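Local coordinates for DUF269-containing protein (Cyanothece sp. ATCC 51142, PDB 3NJ2) that is of unknown function but is associated with nitrogen fixation in a cyanobacterium and belongs to the DUF269 family, at residues F36-Y47 against C91-K102. Residues are numbered along the deposited sequence; the frame is centred on the assembly and turned at random.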
# COMPACT_ATOMS: atom_id res chain seq x y z
N PHE B 36 -15.51 -18.10 2.40
CA PHE B 36 -14.22 -17.48 2.68
C PHE B 36 -13.06 -18.42 2.46
O PHE B 36 -12.16 -18.05 1.75
CB PHE B 36 -14.12 -16.73 4.03
CG PHE B 36 -12.76 -16.21 4.22
CD1 PHE B 36 -12.32 -15.03 3.51
CD2 PHE B 36 -11.85 -16.86 5.09
CE1 PHE B 36 -10.97 -14.57 3.63
CE2 PHE B 36 -10.56 -16.39 5.16
CZ PHE B 36 -10.12 -15.29 4.41
N LEU B 37 -13.12 -19.59 3.10
CA LEU B 37 -12.00 -20.48 2.90
C LEU B 37 -11.85 -20.93 1.45
O LEU B 37 -10.74 -21.15 0.99
CB LEU B 37 -12.09 -21.67 3.90
CG LEU B 37 -12.08 -21.34 5.38
CD1 LEU B 37 -12.21 -22.56 6.34
CD2 LEU B 37 -10.82 -20.53 5.69
N GLN B 38 -12.99 -21.13 0.77
CA GLN B 38 -12.93 -21.42 -0.60
C GLN B 38 -12.25 -20.28 -1.44
O GLN B 38 -11.44 -20.52 -2.33
CB GLN B 38 -14.28 -21.88 -1.12
CG GLN B 38 -14.58 -23.35 -0.73
CD GLN B 38 -13.59 -24.30 -1.39
OE1 GLN B 38 -13.48 -24.33 -2.63
NE2 GLN B 38 -12.86 -25.06 -0.56
N SER B 39 -12.58 -19.04 -1.13
CA SER B 39 -11.94 -17.92 -1.75
C SER B 39 -10.46 -17.92 -1.47
O SER B 39 -9.70 -17.72 -2.34
CB SER B 39 -12.52 -16.61 -1.21
OG SER B 39 -12.12 -15.55 -2.06
N LEU B 40 -10.10 -18.21 -0.22
CA LEU B 40 -8.68 -18.20 0.13
C LEU B 40 -7.92 -19.30 -0.63
O LEU B 40 -6.82 -19.07 -1.19
CB LEU B 40 -8.52 -18.38 1.64
CG LEU B 40 -7.13 -18.39 2.21
CD1 LEU B 40 -6.34 -17.09 1.79
CD2 LEU B 40 -7.12 -18.62 3.71
N VAL B 41 -8.52 -20.50 -0.65
CA VAL B 41 -7.88 -21.63 -1.45
C VAL B 41 -7.70 -21.24 -2.92
O VAL B 41 -6.63 -21.43 -3.54
CB VAL B 41 -8.67 -23.00 -1.38
CG1 VAL B 41 -8.09 -24.08 -2.31
CG2 VAL B 41 -8.72 -23.50 0.03
N GLN B 42 -8.72 -20.65 -3.49
CA GLN B 42 -8.63 -20.15 -4.89
C GLN B 42 -7.44 -19.21 -5.11
O GLN B 42 -6.67 -19.31 -6.08
CB GLN B 42 -9.92 -19.51 -5.31
CG GLN B 42 -9.92 -18.95 -6.73
CD GLN B 42 -11.20 -18.12 -7.03
OE1 GLN B 42 -11.99 -17.77 -6.11
NE2 GLN B 42 -11.38 -17.76 -8.30
N GLN B 43 -7.26 -18.24 -4.20
CA GLN B 43 -6.17 -17.32 -4.36
C GLN B 43 -4.82 -18.00 -4.22
O GLN B 43 -3.95 -17.77 -4.98
CB GLN B 43 -6.31 -16.11 -3.37
CG GLN B 43 -7.61 -15.31 -3.64
CD GLN B 43 -7.53 -14.48 -4.95
OE1 GLN B 43 -6.47 -13.98 -5.30
NE2 GLN B 43 -8.63 -14.35 -5.63
N ILE B 44 -4.67 -18.87 -3.24
CA ILE B 44 -3.38 -19.56 -2.98
C ILE B 44 -2.99 -20.33 -4.28
O ILE B 44 -1.82 -20.30 -4.72
CB ILE B 44 -3.40 -20.52 -1.73
CG1 ILE B 44 -3.52 -19.73 -0.41
CG2 ILE B 44 -2.08 -21.30 -1.69
CD1 ILE B 44 -2.23 -18.90 -0.07
N ARG B 45 -3.98 -21.01 -4.87
CA ARG B 45 -3.71 -21.81 -6.09
C ARG B 45 -3.39 -20.97 -7.29
O ARG B 45 -2.68 -21.39 -8.23
CB ARG B 45 -4.89 -22.73 -6.40
CG ARG B 45 -5.10 -23.82 -5.25
CD ARG B 45 -6.16 -24.86 -5.68
NE ARG B 45 -6.55 -25.93 -4.74
CZ ARG B 45 -5.80 -27.00 -4.45
NH1 ARG B 45 -4.65 -27.17 -5.10
NH2 ARG B 45 -6.21 -27.82 -3.52
N ALA B 46 -3.94 -19.76 -7.31
CA ALA B 46 -3.76 -18.86 -8.45
C ALA B 46 -2.35 -18.26 -8.44
O ALA B 46 -1.89 -17.76 -9.46
CB ALA B 46 -4.84 -17.75 -8.36
N TYR B 47 -1.67 -18.29 -7.29
CA TYR B 47 -0.36 -17.65 -7.13
C TYR B 47 0.73 -18.65 -6.83
O TYR B 47 1.48 -18.56 -5.84
CB TYR B 47 -0.43 -16.45 -6.14
CG TYR B 47 -1.29 -15.31 -6.69
CD1 TYR B 47 -0.75 -14.35 -7.57
CD2 TYR B 47 -2.63 -15.17 -6.32
CE1 TYR B 47 -1.52 -13.31 -8.04
CE2 TYR B 47 -3.44 -14.15 -6.81
CZ TYR B 47 -2.87 -13.20 -7.69
OH TYR B 47 -3.68 -12.20 -8.17
N CYS B 91 -2.56 -13.13 -0.17
CA CYS B 91 -3.66 -13.99 -0.59
C CYS B 91 -4.87 -13.93 0.30
O CYS B 91 -6.03 -13.93 -0.19
CB CYS B 91 -3.21 -15.45 -0.72
SG CYS B 91 -2.18 -15.71 -2.27
N TYR B 92 -4.64 -13.75 1.61
CA TYR B 92 -5.71 -13.49 2.58
C TYR B 92 -6.48 -12.26 2.22
O TYR B 92 -7.76 -12.30 2.07
CB TYR B 92 -5.07 -13.36 3.99
CG TYR B 92 -6.02 -13.10 5.11
CD1 TYR B 92 -6.82 -14.13 5.66
CD2 TYR B 92 -6.10 -11.84 5.67
CE1 TYR B 92 -7.69 -13.91 6.75
CE2 TYR B 92 -6.90 -11.64 6.76
CZ TYR B 92 -7.70 -12.67 7.28
OH TYR B 92 -8.54 -12.41 8.32
N PHE B 93 -5.78 -11.16 1.95
CA PHE B 93 -6.50 -9.92 1.60
C PHE B 93 -7.14 -9.97 0.22
O PHE B 93 -8.17 -9.34 0.02
CB PHE B 93 -5.68 -8.66 1.93
CG PHE B 93 -5.56 -8.48 3.44
CD1 PHE B 93 -6.64 -7.93 4.13
CD2 PHE B 93 -4.36 -8.84 4.16
CE1 PHE B 93 -6.55 -7.85 5.45
CE2 PHE B 93 -4.30 -8.77 5.54
CZ PHE B 93 -5.41 -8.26 6.18
N ARG B 94 -6.48 -10.69 -0.72
CA ARG B 94 -7.12 -10.88 -2.06
C ARG B 94 -8.36 -11.72 -1.95
O ARG B 94 -9.33 -11.53 -2.78
CB ARG B 94 -6.16 -11.60 -2.99
CG ARG B 94 -5.02 -10.62 -3.51
CD ARG B 94 -3.89 -11.51 -4.09
NE ARG B 94 -2.88 -10.65 -4.72
CZ ARG B 94 -1.62 -11.02 -4.98
NH1 ARG B 94 -1.16 -12.23 -4.65
NH2 ARG B 94 -0.81 -10.13 -5.52
N ALA B 95 -8.38 -12.65 -1.03
CA ALA B 95 -9.54 -13.55 -0.82
C ALA B 95 -10.74 -12.68 -0.31
O ALA B 95 -11.93 -12.88 -0.75
CB ALA B 95 -9.16 -14.64 0.12
N ILE B 96 -10.41 -11.73 0.58
CA ILE B 96 -11.39 -10.86 1.18
C ILE B 96 -11.90 -9.96 0.03
O ILE B 96 -13.16 -9.80 -0.17
CB ILE B 96 -10.73 -10.05 2.32
CG1 ILE B 96 -10.58 -10.97 3.48
CG2 ILE B 96 -11.72 -8.77 2.69
CD1 ILE B 96 -9.60 -10.41 4.49
N ALA B 97 -11.01 -9.42 -0.78
CA ALA B 97 -11.31 -8.48 -1.86
C ALA B 97 -12.22 -9.21 -2.90
O ALA B 97 -13.21 -8.70 -3.37
CB ALA B 97 -10.05 -8.01 -2.52
N ALA B 98 -11.84 -10.47 -3.19
CA ALA B 98 -12.68 -11.19 -4.20
C ALA B 98 -14.12 -11.41 -3.77
O ALA B 98 -14.99 -11.38 -4.61
CB ALA B 98 -11.98 -12.51 -4.47
N LEU B 99 -14.39 -11.64 -2.50
CA LEU B 99 -15.72 -11.80 -1.97
C LEU B 99 -16.47 -10.45 -1.98
O LEU B 99 -17.66 -10.40 -2.30
CB LEU B 99 -15.73 -12.41 -0.58
CG LEU B 99 -15.35 -13.89 -0.57
CD1 LEU B 99 -14.75 -14.23 0.85
CD2 LEU B 99 -16.48 -14.73 -1.09
N ILE B 100 -15.79 -9.35 -1.63
CA ILE B 100 -16.39 -8.01 -1.75
C ILE B 100 -16.81 -7.77 -3.18
O ILE B 100 -17.94 -7.36 -3.42
CB ILE B 100 -15.41 -6.95 -1.20
CG1 ILE B 100 -15.24 -7.18 0.26
CG2 ILE B 100 -16.02 -5.53 -1.47
CD1 ILE B 100 -14.05 -6.31 0.82
N GLU B 101 -15.94 -8.08 -4.14
CA GLU B 101 -16.23 -7.90 -5.54
C GLU B 101 -17.39 -8.80 -5.96
O GLU B 101 -18.31 -8.32 -6.64
CB GLU B 101 -14.93 -8.21 -6.31
CG GLU B 101 -14.90 -7.77 -7.76
CD GLU B 101 -13.46 -7.79 -8.35
OE1 GLU B 101 -12.40 -7.32 -7.76
OE2 GLU B 101 -13.39 -8.28 -9.52
N LYS B 102 -17.42 -10.08 -5.55
CA LYS B 102 -18.52 -11.02 -5.91
C LYS B 102 -19.87 -10.51 -5.41
O LYS B 102 -20.92 -10.60 -6.10
CB LYS B 102 -18.27 -12.40 -5.30
CG LYS B 102 -17.27 -13.19 -6.10
CD LYS B 102 -17.32 -14.61 -5.70
CE LYS B 102 -16.78 -15.46 -6.84
NZ LYS B 102 -16.15 -16.64 -6.24
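Ala95 O accepts two hydrogen bonds, the helical one from Leu99 N and another from a side chain of helix 35-46. In the latter, Ser39 OG meets Ala95 O from the side at 3.0 Å, with a C=O...OG angle of 110°; the carbonyl gives the buried hydroxyl a partner, and serine is short enough to reach it where the helices are close. The axes of 36-46 and 91-102, the latter part of helix 83-104, come within 8.2 Å, their N-to-C directions 122° apart. A methyl suits so close a crossing: in this knobs-into-holes packing Ala95 CB sits among Phe36, Ser39, Leu40 and Gln43, 3.6 Å from Leu40 CA. Phe36 fills the hole of Tyr92, Ala95, Ile96 and Leu99, its CZ 3.6 Å from Tyr92 CE1. Gln43 lays CG against the Ala95 backbone, and a bend at chi2 turns OE1 to Arg94 CB (3.3 Å). The long, extended Arg94 stacks its guanidinium on one Tyr47 face, a cation-pi contact with planes 15° apart, where the cation can probably still meet solvent. Cys91 puts CB 3.6 Å from Ile44 CD1 and SG obliquely 4.1 Å from Tyr47 CD2. Helix 58-62 packs on Leu40 and Ile44, helix 147-167 on Phe36 and Tyr92, and strand 109-114 on Phe93 and Ala97.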